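Local coordinates for protein isomaltodextranase (Arthrobacter globiformis, PDB 5AWO) that hydrolyses alpha-1,6-glucosidic linkages in dextran-like polysaccharides, removing successive isomaltose units from the non-reducing ends of the chains, at residues T417-I422 against T452-P457; D392-A397 against F410-T415; Y182-V187 against N234-E239; H105-W110 against R188-L193. All blocks are in the same frame, centred on the assembly; numbering follows the deposited sequence.

Interaction 1: residues T417-I422 against T452-P457; sequences TVTKTI and TAALAP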
loop_
_atom_site.group_PDB
_atom_site.type_symbol
_atom_site.label_atom_id
_atom_site.label_comp_id
_atom_site.label_asym_id
_atom_site.label_seq_id
_atom_site.Cartn_x
_atom_site.Cartn_y
_atom_site.Cartn_z
ATOM N N THR A 417 -5.565 -30.026 8.615
ATOM C CA THR A 417 -4.359 -29.857 7.822
ATOM C C THR A 417 -4.756 -29.839 6.354
ATOM O O THR A 417 -5.579 -30.657 5.923
ATOM C CB THR A 417 -3.369 -30.989 8.162
ATOM O OG1 THR A 417 -2.971 -30.821 9.530
ATOM C CG2 THR A 417 -2.156 -30.952 7.266
ATOM N N VAL A 418 -4.286 -28.845 5.604
ATOM C CA VAL A 418 -4.743 -28.618 4.236
ATOM C C VAL A 418 -3.543 -28.366 3.328
ATOM O O VAL A 418 -2.623 -27.610 3.680
ATOM C CB VAL A 418 -5.697 -27.400 4.179
ATOM C CG1 VAL A 418 -6.141 -27.096 2.754
ATOM C CG2 VAL A 418 -6.893 -27.622 5.093
ATOM N N THR A 419 -3.558 -29.004 2.168
ATOM C CA THR A 419 -2.531 -28.830 1.173
ATOM C C THR A 419 -2.864 -27.614 0.303
ATOM O O THR A 419 -3.999 -27.490 -0.187
ATOM C CB THR A 419 -2.388 -30.075 0.292
ATOM O OG1 THR A 419 -1.948 -31.150 1.120
ATOM C CG2 THR A 419 -1.394 -29.831 -0.869
ATOM N N LYS A 420 -1.881 -26.745 0.113
ATOM C CA LYS A 420 -1.986 -25.604 -0.771
ATOM C C LYS A 420 -0.862 -25.656 -1.782
ATOM O O LYS A 420 0.270 -26.007 -1.427
ATOM C CB LYS A 420 -1.874 -24.295 0.022
ATOM C CG LYS A 420 -2.947 -24.088 1.080
ATOM C CD LYS A 420 -4.331 -23.934 0.477
ATOM C CE LYS A 420 -5.373 -23.615 1.533
ATOM N NZ LYS A 420 -6.768 -23.617 1.003
ATOM N N THR A 421 -1.162 -25.258 -3.021
ATOM C CA THR A 421 -0.202 -25.377 -4.125
ATOM C C THR A 421 -0.354 -24.199 -5.075
ATOM O O THR A 421 -1.480 -23.759 -5.360
ATOM C CB THR A 421 -0.431 -26.686 -4.899
ATOM O OG1 THR A 421 -0.206 -27.803 -4.032
ATOM C CG2 THR A 421 0.474 -26.801 -6.093
ATOM N N ILE A 422 0.782 -23.700 -5.540
ATOM C CA ILE A 422 0.836 -22.759 -6.649
ATOM C C ILE A 422 1.684 -23.400 -7.749
ATOM O O ILE A 422 2.844 -23.750 -7.542
ATOM C CB ILE A 422 1.392 -21.382 -6.215
ATOM C CG1 ILE A 422 0.285 -20.579 -5.506
ATOM C CG2 ILE A 422 1.918 -20.570 -7.402
ATOM C CD1 ILE A 422 -0.817 -20.112 -6.413
ATOM N N THR A 452 4.432 -26.130 -2.989
ATOM C CA THR A 452 3.341 -26.797 -2.286
ATOM C C THR A 452 3.690 -26.991 -0.817
ATOM O O THR A 452 4.862 -27.050 -0.457
ATOM C CB THR A 452 3.018 -28.159 -2.936
ATOM O OG1 THR A 452 1.802 -28.718 -2.414
ATOM C CG2 THR A 452 4.147 -29.147 -2.772
ATOM N N ALA A 453 2.665 -27.070 0.018
ATOM C CA ALA A 453 2.860 -27.353 1.433
ATOM C C ALA A 453 1.617 -27.960 2.017
ATOM O O ALA A 453 0.497 -27.551 1.679
ATOM C CB ALA A 453 3.206 -26.085 2.185
ATOM N N ALA A 454 1.813 -28.936 2.894
ATOM C CA ALA A 454 0.753 -29.521 3.687
ATOM C C ALA A 454 0.801 -28.811 5.017
ATOM O O ALA A 454 1.672 -29.027 5.842
ATOM C CB ALA A 454 0.984 -31.022 3.874
ATOM N N LEU A 455 -0.137 -27.883 5.206
ATOM C CA LEU A 455 -0.061 -26.932 6.278
ATOM C C LEU A 455 -0.967 -27.265 7.440
ATOM O O LEU A 455 -2.163 -27.497 7.255
ATOM C CB LEU A 455 -0.472 -25.571 5.740
ATOM C CG LEU A 455 0.443 -24.956 4.682
ATOM C CD1 LEU A 455 -0.197 -23.763 3.998
ATOM C CD2 LEU A 455 1.752 -24.562 5.311
ATOM N N ALA A 456 -0.400 -27.241 8.628
ATOM C CA ALA A 456 -1.155 -27.351 9.839
ATOM C C ALA A 456 -2.123 -26.173 9.975
ATOM O O ALA A 456 -1.932 -25.131 9.341
ATOM C CB ALA A 456 -0.182 -27.397 11.019
ATOM N N PRO A 457 -3.170 -26.337 10.787
ATOM C CA PRO A 457 -4.078 -25.222 11.024
ATOM C C PRO A 457 -3.347 -23.951 11.441
ATOM O O PRO A 457 -2.516 -23.970 12.344
ATOM C CB PRO A 457 -4.978 -25.732 12.155
ATOM C CG PRO A 457 -4.863 -27.200 12.130
ATOM C CD PRO A 457 -3.549 -27.564 11.523
#
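Val418 to Thr421 pair with Leu455 back to Thr452 as an antiparallel two-stranded sheet in the C-terminal beta-sandwich domain, the two strand axes 4.6 Å apart at closest approach. Val418–Leu455 and Lys420–Ala453 are the hydrogen-bonded pairs; Thr419–Ala454 and Thr421–Thr452 alternate with them as non-hydrogen-bonded pairs. That alternation divides the side chains by chemistry. Val418, Lys420, Ala453 and Leu455 share one face, which turns to the rest of the sandwich: Leu455 and Lys420 both touch Leu409 of strand 405-410. Here the aliphatic part of Lys420 crosses Leu455 at about a right angle, with Lys420 CG 4.0 Å from Leu455 CD1. The lysine chain then bends at chi2 (-65°) and leads its NZ away from strand 452-455 to a salt bridge with Glu394.

On the other face lie the small and hydroxylated residues Thr419, Thr421, Thr452 and Ala454. Thr419 turns its methyl CG2 toward Thr452, 3.7 Å from Thr452 OG1, and its hydroxyl toward the methyl of Ala454. Just before the strand, Thr417 lays CG2 against the carbonyl of Leu455, 3.5 Å from Leu455 O. Thr421 and Thr452 run side by side, pointing the same way. Thr452 places its OG1 anti to the backbone N (chi1 -170°), bringing it within 2.7 Å of Thr421 OG1, a hydrogen bond in which either hydroxyl could be the donor.

Interaction 2: residues D392-A397 against F410-T415; sequences DTERWA and FNRSDT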
loop_
_atom_site.group_PDB
_atom_site.type_symbol
_atom_site.label_atom_id
_atom_site.label_comp_id
_atom_site.label_asym_id
_atom_site.label_seq_id
_atom_site.Cartn_x
_atom_site.Cartn_y
_atom_site.Cartn_z
ATOM N N ASP A 392 -8.481 -15.936 -4.086
ATOM C CA ASP A 392 -8.111 -16.917 -3.053
ATOM C C ASP A 392 -7.292 -16.232 -1.962
ATOM O O ASP A 392 -6.137 -15.908 -2.162
ATOM C CB ASP A 392 -7.312 -18.040 -3.696
ATOM C CG ASP A 392 -7.181 -19.250 -2.807
ATOM O OD1 ASP A 392 -7.216 -19.092 -1.555
ATOM O OD2 ASP A 392 -7.030 -20.377 -3.343
ATOM N N THR A 393 -7.906 -16.082 -0.785
ATOM C CA THR A 393 -7.237 -15.447 0.348
ATOM C C THR A 393 -6.013 -16.222 0.845
ATOM O O THR A 393 -5.192 -15.637 1.544
ATOM C CB THR A 393 -8.168 -15.246 1.571
ATOM O OG1 THR A 393 -8.549 -16.524 2.116
ATOM C CG2 THR A 393 -9.384 -14.425 1.226
ATOM N N GLU A 394 -5.873 -17.503 0.480
ATOM C CA GLU A 394 -4.889 -18.387 1.061
ATOM C C GLU A 394 -3.691 -18.706 0.169
ATOM O O GLU A 394 -2.811 -19.431 0.572
ATOM C CB GLU A 394 -5.565 -19.671 1.500
ATOM C CG GLU A 394 -6.537 -19.470 2.648
ATOM C CD GLU A 394 -7.234 -20.748 2.994
ATOM O OE1 GLU A 394 -7.969 -21.314 2.143
ATOM O OE2 GLU A 394 -7.058 -21.221 4.154
ATOM N N ARG A 395 -3.669 -18.180 -1.059
ATOM C CA ARG A 395 -2.543 -18.398 -1.964
ATOM C C ARG A 395 -2.192 -17.085 -2.641
ATOM O O ARG A 395 -3.040 -16.498 -3.361
ATOM C CB ARG A 395 -2.896 -19.458 -3.015
ATOM C CG ARG A 395 -3.133 -20.826 -2.394
ATOM C CD ARG A 395 -3.354 -21.918 -3.439
ATOM N NE ARG A 395 -4.654 -21.721 -4.066
ATOM C CZ ARG A 395 -5.020 -22.182 -5.257
ATOM N NH1 ARG A 395 -4.191 -22.888 -6.026
ATOM N NH2 ARG A 395 -6.250 -21.935 -5.677
ATOM N N TRP A 396 -0.959 -16.652 -2.440
ATOM C CA TRP A 396 -0.475 -15.322 -2.866
ATOM C C TRP A 396 0.806 -15.449 -3.674
ATOM O O TRP A 396 1.640 -16.305 -3.384
ATOM C CB TRP A 396 -0.176 -14.461 -1.632
ATOM C CG TRP A 396 -1.420 -13.940 -0.978
ATOM C CD1 TRP A 396 -2.318 -14.635 -0.224
ATOM C CD2 TRP A 396 -1.908 -12.605 -1.065
ATOM N NE1 TRP A 396 -3.344 -13.812 0.159
ATOM C CE2 TRP A 396 -3.125 -12.562 -0.362
ATOM C CE3 TRP A 396 -1.449 -11.450 -1.698
ATOM C CZ2 TRP A 396 -3.880 -11.391 -0.263
ATOM C CZ3 TRP A 396 -2.190 -10.299 -1.599
ATOM C CH2 TRP A 396 -3.397 -10.278 -0.888
ATOM N N ALA A 397 0.952 -14.601 -4.686
ATOM C CA ALA A 397 2.225 -14.522 -5.404
ATOM C C ALA A 397 2.439 -13.125 -5.935
ATOM O O ALA A 397 1.484 -12.426 -6.278
ATOM C CB ALA A 397 2.275 -15.504 -6.568
ATOM N N PHE A 410 -1.172 -20.357 2.721
ATOM C CA PHE A 410 -1.760 -20.184 4.047
ATOM C C PHE A 410 -2.833 -21.230 4.276
ATOM O O PHE A 410 -3.545 -21.598 3.363
ATOM C CB PHE A 410 -2.391 -18.789 4.174
ATOM C CG PHE A 410 -1.420 -17.668 4.020
ATOM C CD1 PHE A 410 -0.744 -17.156 5.111
ATOM C CD2 PHE A 410 -1.205 -17.092 2.779
ATOM C CE1 PHE A 410 0.195 -16.152 4.973
ATOM C CE2 PHE A 410 -0.318 -16.044 2.652
ATOM C CZ PHE A 410 0.386 -15.568 3.738
ATOM N N ASN A 411 -2.972 -21.652 5.528
ATOM C CA ASN A 411 -4.098 -22.496 5.959
ATOM C C ASN A 411 -4.870 -21.849 7.083
ATOM O O ASN A 411 -4.461 -21.917 8.242
ATOM C CB ASN A 411 -3.649 -23.894 6.362
ATOM C CG ASN A 411 -4.809 -24.750 6.830
ATOM O OD1 ASN A 411 -5.978 -24.417 6.590
ATOM N ND2 ASN A 411 -4.508 -25.857 7.469
ATOM N N ARG A 412 -6.014 -21.259 6.724
ATOM C CA ARG A 412 -6.873 -20.570 7.678
ATOM C C ARG A 412 -7.863 -21.493 8.401
ATOM O O ARG A 412 -8.636 -21.019 9.255
ATOM C CB ARG A 412 -7.579 -19.419 6.975
ATOM C CG ARG A 412 -6.645 -18.362 6.413
ATOM C CD ARG A 412 -7.364 -17.324 5.577
ATOM N NE ARG A 412 -8.278 -16.538 6.405
ATOM C CZ ARG A 412 -9.395 -15.974 5.987
ATOM N NH1 ARG A 412 -9.758 -16.014 4.708
ATOM N NH2 ARG A 412 -10.169 -15.385 6.883
ATOM N N SER A 413 -7.861 -22.802 8.118
ATOM C CA SER A 413 -8.684 -23.706 8.900
ATOM C C SER A 413 -8.222 -23.687 10.360
ATOM O O SER A 413 -7.010 -23.636 10.650
ATOM C CB SER A 413 -8.559 -25.131 8.384
ATOM O OG SER A 413 -9.301 -26.030 9.210
ATOM N N ASP A 414 -9.169 -23.771 11.304
ATOM C CA ASP A 414 -8.803 -23.892 12.706
ATOM C C ASP A 414 -8.486 -25.336 13.121
ATOM O O ASP A 414 -7.899 -25.568 14.163
ATOM C CB ASP A 414 -9.902 -23.266 13.567
ATOM C CG ASP A 414 -10.334 -21.905 13.029
ATOM O OD1 ASP A 414 -9.474 -21.011 12.839
ATOM O OD2 ASP A 414 -11.540 -21.716 12.751
ATOM N N THR A 415 -8.827 -26.298 12.285
ATOM C CA THR A 415 -8.734 -27.709 12.719
ATOM C C THR A 415 -8.027 -28.653 11.749
ATOM O O THR A 415 -7.303 -29.588 12.168
ATOM C CB THR A 415 -10.144 -28.204 12.977
ATOM O OG1 THR A 415 -10.749 -27.347 13.941
ATOM C CG2 THR A 415 -10.157 -29.635 13.540
HETATM O O HOH W 1 -7.436 -23.930 4.249
#
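The backbone of Asp392–Arg395 folds into a type I beta turn, at a corner of the C-terminal beta sandwich, and Glu394 O accepts from Phe410 N at 2.9 Å. An Asx turn supports the corner, Asp392 OD1 taking the N-H of Glu394, while Arg395 grips Asp392 OD2 side-on with NE and NH2 in a salt bridge.

Across the contact, the extended side chain of Glu394 passes Arg412 obliquely, its CG 3.7 Å from Arg412 CD. They join through the carboxylate of Glu394 and the backbone of Arg412, not its guanidinium: Arg412 N meets Glu394 OE2 at 2.8 Å, nearly straight at 170°. A water donates to both this oxygen and Asn411 OD1, while OE1 turns to Lys420. The bend at chi3 (66°) of Arg412 swings its guanidinium across Thr393, whose OG1 accepts from NH1 near the guanidinium plane; NE and NH2 donate to Ser279 and Gln283 respectively.

On the apolar side, Phe410 and Trp396 meet obliquely through Phe410 CE2 and Trp396 CD1, with helices 295-302 and 326-339 packed against them. The indole is also anchored by its nitrogen: Trp396 NE1 donates to Thr393 O over 2.9 Å, the oxygen lying in the ring plane.

Interaction 3: residues Y182-V187 against N234-E239; sequences YVQGYV and NEAAGE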
loop_
_atom_site.group_PDB
_atom_site.type_symbol
_atom_site.label_atom_id
_atom_site.label_comp_id
_atom_site.label_asym_id
_atom_site.label_seq_id
_atom_site.Cartn_x
_atom_site.Cartn_y
_atom_site.Cartn_z
ATOM N N TYR A 182 -3.290 26.434 6.368
ATOM C CA TYR A 182 -3.206 25.706 7.653
ATOM C C TYR A 182 -2.883 24.226 7.410
ATOM O O TYR A 182 -1.916 23.714 7.967
ATOM C CB TYR A 182 -4.505 25.846 8.426
ATOM C CG TYR A 182 -4.516 25.011 9.673
ATOM C CD1 TYR A 182 -4.020 25.496 10.874
ATOM C CD2 TYR A 182 -5.036 23.724 9.657
ATOM C CE1 TYR A 182 -4.048 24.730 12.037
ATOM C CE2 TYR A 182 -5.068 22.945 10.816
ATOM C CZ TYR A 182 -4.557 23.449 11.988
ATOM O OH TYR A 182 -4.612 22.712 13.173
ATOM N N VAL A 183 -3.655 23.576 6.550
ATOM C CA VAL A 183 -3.468 22.135 6.299
ATOM C C VAL A 183 -2.092 21.864 5.700
ATOM O O VAL A 183 -1.331 20.982 6.162
ATOM C CB VAL A 183 -4.581 21.567 5.405
ATOM C CG1 VAL A 183 -4.301 20.128 4.986
ATOM C CG2 VAL A 183 -5.925 21.645 6.107
ATOM N N GLN A 184 -1.757 22.620 4.653
ATOM C CA GLN A 184 -0.483 22.380 4.007
ATOM C C GLN A 184 0.693 22.710 4.897
ATOM O O GLN A 184 1.700 22.006 4.891
ATOM C CB GLN A 184 -0.402 23.114 2.679
ATOM C CG GLN A 184 -1.429 22.612 1.706
ATOM C CD GLN A 184 -1.149 22.989 0.275
ATOM O OE1 GLN A 184 -0.895 24.164 -0.025
ATOM N NE2 GLN A 184 -1.204 22.023 -0.625
ATOM N N GLY A 185 0.589 23.790 5.658
ATOM C CA GLY A 185 1.590 24.105 6.652
ATOM C C GLY A 185 1.778 23.015 7.705
ATOM O O GLY A 185 2.892 22.805 8.176
ATOM N N TYR A 186 0.681 22.354 8.099
ATOM C CA TYR A 186 0.741 21.277 9.110
ATOM C C TYR A 186 1.519 20.073 8.572
ATOM O O TYR A 186 2.390 19.524 9.236
ATOM C CB TYR A 186 -0.658 20.826 9.569
ATOM C CG TYR A 186 -0.787 20.550 11.058
ATOM C CD1 TYR A 186 0.286 20.140 11.813
ATOM C CD2 TYR A 186 -2.017 20.707 11.687
ATOM C CE1 TYR A 186 0.170 19.923 13.171
ATOM C CE2 TYR A 186 -2.164 20.488 13.040
ATOM C CZ TYR A 186 -1.066 20.118 13.797
ATOM O OH TYR A 186 -1.170 19.954 15.164
ATOM N N VAL A 187 1.207 19.719 7.333
ATOM C CA VAL A 187 1.860 18.614 6.646
ATOM C C VAL A 187 3.358 18.933 6.475
ATOM O O VAL A 187 4.219 18.121 6.805
ATOM C CB VAL A 187 1.152 18.284 5.341
ATOM C CG1 VAL A 187 1.933 17.256 4.550
ATOM C CG2 VAL A 187 -0.253 17.770 5.634
ATOM N N ASN A 234 -1.730 15.671 -0.107
ATOM C CA ASN A 234 -0.891 15.072 -1.144
ATOM C C ASN A 234 0.139 16.085 -1.648
ATOM O O ASN A 234 1.331 15.841 -1.611
ATOM C CB ASN A 234 -1.818 14.590 -2.266
ATOM C CG ASN A 234 -1.109 14.080 -3.493
ATOM O OD1 ASN A 234 0.093 13.871 -3.526
ATOM N ND2 ASN A 234 -1.908 13.895 -4.533
ATOM N N GLU A 235 -0.341 17.247 -2.077
ATOM C CA GLU A 235 0.567 18.260 -2.583
ATOM C C GLU A 235 1.631 18.665 -1.555
ATOM O O GLU A 235 2.813 18.800 -1.875
ATOM C CB GLU A 235 -0.233 19.485 -3.039
ATOM C CG GLU A 235 0.647 20.611 -3.584
ATOM C CD GLU A 235 -0.140 21.821 -4.075
ATOM O OE1 GLU A 235 -1.032 22.298 -3.355
ATOM O OE2 GLU A 235 0.142 22.308 -5.197
ATOM N N ALA A 236 1.218 18.884 -0.311
ATOM C CA ALA A 236 2.135 19.292 0.721
ATOM C C ALA A 236 3.134 18.204 1.137
ATOM O O ALA A 236 4.262 18.501 1.539
ATOM C CB ALA A 236 1.354 19.781 1.919
ATOM N N ALA A 237 2.702 16.938 1.123
ATOM C CA ALA A 237 3.620 15.844 1.447
ATOM C C ALA A 237 4.683 15.692 0.357
ATOM O O ALA A 237 5.831 15.318 0.622
ATOM C CB ALA A 237 2.836 14.535 1.594
ATOM N N GLY A 238 4.268 15.933 -0.874
ATOM C CA GLY A 238 5.185 15.764 -2.002
ATOM C C GLY A 238 5.821 14.386 -2.036
ATOM O O GLY A 238 5.181 13.401 -1.681
ATOM N N GLU A 239 7.076 14.320 -2.458
ATOM C CA GLU A 239 7.811 13.074 -2.598
ATOM C C GLU A 239 8.641 12.738 -1.370
ATOM O O GLU A 239 9.300 11.701 -1.345
ATOM C CB GLU A 239 8.741 13.159 -3.830
ATOM C CG GLU A 239 7.963 13.252 -5.111
ATOM C CD GLU A 239 7.281 11.939 -5.485
ATOM O OE1 GLU A 239 7.950 11.126 -6.095
ATOM O OE2 GLU A 239 6.069 11.797 -5.281
#
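With CG anti to the carbonyl carbon (chi1 -63°) and the chain extended beyond it, Gln184 reaches from helix 179-192 toward Glu235, whose own CG stands anti to the backbone N (chi1 180°). These torsions bring Gln184 NE2 to 2.7 Å from Glu235 OE1. The hydrogen bond is nearly straight, at 166°: the oxygen lies close to the amide plane, and the amide nitrogen approaches it on the anti side of the carboxylate. Gln184 NE2 also donates to the carbonyl of Trp232.

The helices of the TIM barrel otherwise pack here through small side chains. The methyl of Ala236 points at helix 179-192 and sits 3.8 Å from Gln184 CB; Val187 CB approaches it from the next turn. Val187 CG1 reaches further, to 3.5 Å from Ala237 N, near the end of helix 223-237, where Gly238 leaves helical geometry with positive phi.

Ala237 is about 6 Å, side chain to side chain, from Asp262, the likely proton donor. Beside the apolar Ala236–Val187 contact, two acceptors on helix 223-237 hold one amide nitrogen; this would fix the rotation of the Gln184 amide, and its N-H would probably stabilise the negative charge of Glu235.

Interaction 4: residues H105-W110 against R188-L193; sequences HDWAYW and RYFKDL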
loop_
_atom_site.group_PDB
_atom_site.type_symbol
_atom_site.label_atom_id
_atom_site.label_comp_id
_atom_site.label_asym_id
_atom_site.label_seq_id
_atom_site.Cartn_x
_atom_site.Cartn_y
_atom_site.Cartn_z
ATOM N N HIS A 105 10.218 17.135 26.057
ATOM C CA HIS A 105 10.926 17.448 24.838
ATOM C C HIS A 105 9.962 17.495 23.677
ATOM O O HIS A 105 8.971 16.761 23.684
ATOM C CB HIS A 105 11.997 16.407 24.566
ATOM C CG HIS A 105 12.935 16.188 25.708
ATOM N ND1 HIS A 105 13.958 17.064 25.998
ATOM C CD2 HIS A 105 13.016 15.195 26.627
ATOM C CE1 HIS A 105 14.619 16.630 27.055
ATOM N NE2 HIS A 105 14.073 15.496 27.452
ATOM N N ASP A 106 10.284 18.321 22.683
ATOM C CA ASP A 106 9.464 18.542 21.510
ATOM C C ASP A 106 9.790 17.551 20.376
ATOM O O ASP A 106 10.652 16.666 20.516
ATOM C CB ASP A 106 9.507 20.034 21.057
ATOM C CG ASP A 106 10.854 20.480 20.513
ATOM O OD1 ASP A 106 11.760 19.656 20.285
ATOM O OD2 ASP A 106 10.982 21.706 20.271
ATOM N N TRP A 107 9.079 17.673 19.265
ATOM C CA TRP A 107 9.263 16.743 18.159
ATOM C C TRP A 107 10.696 16.787 17.629
ATOM O O TRP A 107 11.261 15.757 17.278
ATOM C CB TRP A 107 8.309 17.065 17.024
ATOM C CG TRP A 107 6.828 16.811 17.276
ATOM C CD1 TRP A 107 5.818 17.726 17.235
ATOM C CD2 TRP A 107 6.198 15.543 17.489
ATOM N NE1 TRP A 107 4.607 17.121 17.466
ATOM C CE2 TRP A 107 4.818 15.775 17.618
ATOM C CE3 TRP A 107 6.673 14.235 17.624
ATOM C CZ2 TRP A 107 3.901 14.739 17.842
ATOM C CZ3 TRP A 107 5.764 13.203 17.848
ATOM C CH2 TRP A 107 4.402 13.468 17.972
ATOM N N ALA A 108 11.288 17.987 17.575
ATOM C CA ALA A 108 12.639 18.120 17.007
ATOM C C ALA A 108 13.656 17.401 17.867
ATOM O O ALA A 108 14.555 16.741 17.348
ATOM C CB ALA A 108 13.024 19.587 16.872
ATOM N N TYR A 109 13.532 17.528 19.176
ATOM C CA TYR A 109 14.403 16.807 20.082
ATOM C C TYR A 109 14.348 15.311 19.789
ATOM O O TYR A 109 15.387 14.648 19.682
ATOM C CB TYR A 109 14.039 17.046 21.530
ATOM C CG TYR A 109 14.842 16.183 22.467
ATOM C CD1 TYR A 109 14.414 14.901 22.802
ATOM C CD2 TYR A 109 16.043 16.635 23.018
ATOM C CE1 TYR A 109 15.133 14.099 23.660
ATOM C CE2 TYR A 109 16.783 15.828 23.876
ATOM C CZ TYR A 109 16.325 14.556 24.195
ATOM O OH TYR A 109 17.030 13.723 25.049
ATOM N N TRP A 110 13.136 14.784 19.641
ATOM C CA TRP A 110 13.020 13.340 19.434
ATOM C C TRP A 110 13.487 12.919 18.053
ATOM O O TRP A 110 14.070 11.840 17.909
ATOM C CB TRP A 110 11.604 12.850 19.766
ATOM C CG TRP A 110 11.452 12.793 21.249
ATOM C CD1 TRP A 110 10.649 13.566 22.028
ATOM C CD2 TRP A 110 12.204 11.967 22.158
ATOM N NE1 TRP A 110 10.810 13.252 23.332
ATOM C CE2 TRP A 110 11.769 12.278 23.447
ATOM C CE3 TRP A 110 13.181 10.974 21.995
ATOM C CZ2 TRP A 110 12.284 11.654 24.590
ATOM C CZ3 TRP A 110 13.698 10.353 23.138
ATOM C CH2 TRP A 110 13.243 10.702 24.413
ATOM N N ARG A 188 3.653 20.130 5.965
ATOM C CA ARG A 188 5.069 20.526 5.833
ATOM C C ARG A 188 5.810 20.692 7.149
ATOM O O ARG A 188 7.005 20.437 7.209
ATOM C CB ARG A 188 5.201 21.776 4.972
ATOM C CG ARG A 188 4.810 21.575 3.527
ATOM C CD ARG A 188 5.351 22.643 2.587
ATOM N NE ARG A 188 4.818 22.514 1.231
ATOM C CZ ARG A 188 3.774 23.186 0.741
ATOM N NH1 ARG A 188 3.106 24.078 1.457
ATOM N NH2 ARG A 188 3.392 22.972 -0.514
ATOM N N TYR A 189 5.120 21.071 8.205
ATOM C CA TYR A 189 5.699 21.132 9.530
ATOM C C TYR A 189 6.329 19.799 9.931
ATOM O O TYR A 189 7.482 19.738 10.366
ATOM C CB TYR A 189 4.633 21.563 10.509
ATOM C CG TYR A 189 4.940 21.509 11.982
ATOM C CD1 TYR A 189 5.702 22.505 12.612
ATOM C CD2 TYR A 189 4.430 20.482 12.771
ATOM C CE1 TYR A 189 5.939 22.461 13.962
ATOM C CE2 TYR A 189 4.646 20.443 14.125
ATOM C CZ TYR A 189 5.406 21.438 14.732
ATOM O OH TYR A 189 5.616 21.411 16.111
ATOM N N PHE A 190 5.594 18.710 9.738
ATOM C CA PHE A 190 6.175 17.404 10.045
ATOM C C PHE A 190 7.230 16.983 9.044
ATOM O O PHE A 190 8.290 16.481 9.421
ATOM C CB PHE A 190 5.057 16.344 10.188
ATOM C CG PHE A 190 4.189 16.568 11.408
ATOM C CD1 PHE A 190 4.752 16.548 12.662
ATOM C CD2 PHE A 190 2.829 16.812 11.310
ATOM C CE1 PHE A 190 3.971 16.768 13.784
ATOM C CE2 PHE A 190 2.050 17.024 12.430
ATOM C CZ PHE A 190 2.628 17.020 13.672
ATOM N N LYS A 191 6.967 17.192 7.757
ATOM C CA LYS A 191 7.945 16.841 6.732
ATOM C C LYS A 191 9.290 17.514 7.032
ATOM O O LYS A 191 10.356 16.915 6.935
ATOM C CB LYS A 191 7.473 17.295 5.368
ATOM C CG LYS A 191 8.489 17.041 4.278
ATOM C CD LYS A 191 8.362 18.014 3.144
ATOM C CE LYS A 191 7.117 17.786 2.361
ATOM N NZ LYS A 191 7.067 18.774 1.239
ATOM N N ASP A 192 9.226 18.787 7.389
ATOM C CA ASP A 192 10.433 19.582 7.621
ATOM C C ASP A 192 11.201 19.121 8.853
ATOM O O ASP A 192 12.448 19.229 8.883
ATOM C CB ASP A 192 10.036 21.046 7.774
ATOM C CG ASP A 192 9.567 21.683 6.480
ATOM O OD1 ASP A 192 9.764 21.135 5.406
ATOM O OD2 ASP A 192 8.936 22.785 6.565
ATOM N N LEU A 193 10.485 18.650 9.872
ATOM C CA LEU A 193 11.085 18.044 11.070
ATOM C C LEU A 193 11.867 16.771 10.763
ATOM O O LEU A 193 12.606 16.280 11.636
ATOM C CB LEU A 193 10.025 17.784 12.149
ATOM C CG LEU A 193 9.459 18.983 12.903
ATOM C CD1 LEU A 193 8.148 18.668 13.603
ATOM C CD2 LEU A 193 10.450 19.550 13.912
#
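Trp107 and Phe190 form the tight part of this contact, an edge-to-face aromatic pair that joins helix 107-116 to helix 179-192 in the TIM barrel. The edge of Phe190 points at one face of the indole, with Phe190 CE1 3.8 Å from Trp107 NE1 and the ring planes at 85°. Phe190 has its CG anti to the carbonyl carbon (chi1 -68°), which turns a side chain whose first bond runs alongside the partner segment rather than at it, yet whose far end reaches the tryptophan. Tyr189 comes to the indole's edge, its OH 3.9 Å from Trp107 CD1 and near the ring plane. This hydroxyl is hydrogen-bonded to the carbonyl of Ile96, to which Trp107 NE1 also makes a weak bond.

Toward solvent the contact thins to a few aliphatic touches beside the exposed Ala108. Leu193 divides its branches between two residues, with CD1 at 3.8 Å from Trp107 CB and CD2 at 3.9 Å from Ala108 CB. No hydrogen bond crosses between the two segments anywhere in the contact. The nearby helix start is held locally instead, Asp106 acting as N-cap with OD1 accepting from Tyr109 N at 3.0 Å.

Inward, Trp107 and Phe190 both touch Val123 on strand 120-124, and Trp107 also reaches Leu121. The aromatic pair thus lies in the layer between this strand of the parallel barrel sheet and the two helices outside it.

In the fold
Four contacts in two domains show how chemistry follows position. Interactions 3 and 4 share helix 179-192 of the TIM barrel, their centres about 14 Å apart, and Lys191 of one bonds to Ala236 O of the other. Interaction 3 is buried and relies on small side chains and one amide–carboxylate bond; interaction 4, partly buried, uses large rings and has no hydrogen bond between its segments. Interactions 1 and 2 belong to the C-terminal sandwich, on the opposite side of the chain's centre. The surface contact 1 depends on regular strand pairing, whereas the partly buried contact 2 combines turns and charged side chains with an aromatic pair. The Lys420–Glu394 salt bridge and Asn411 ND2, close to Leu455 O, tie these two together.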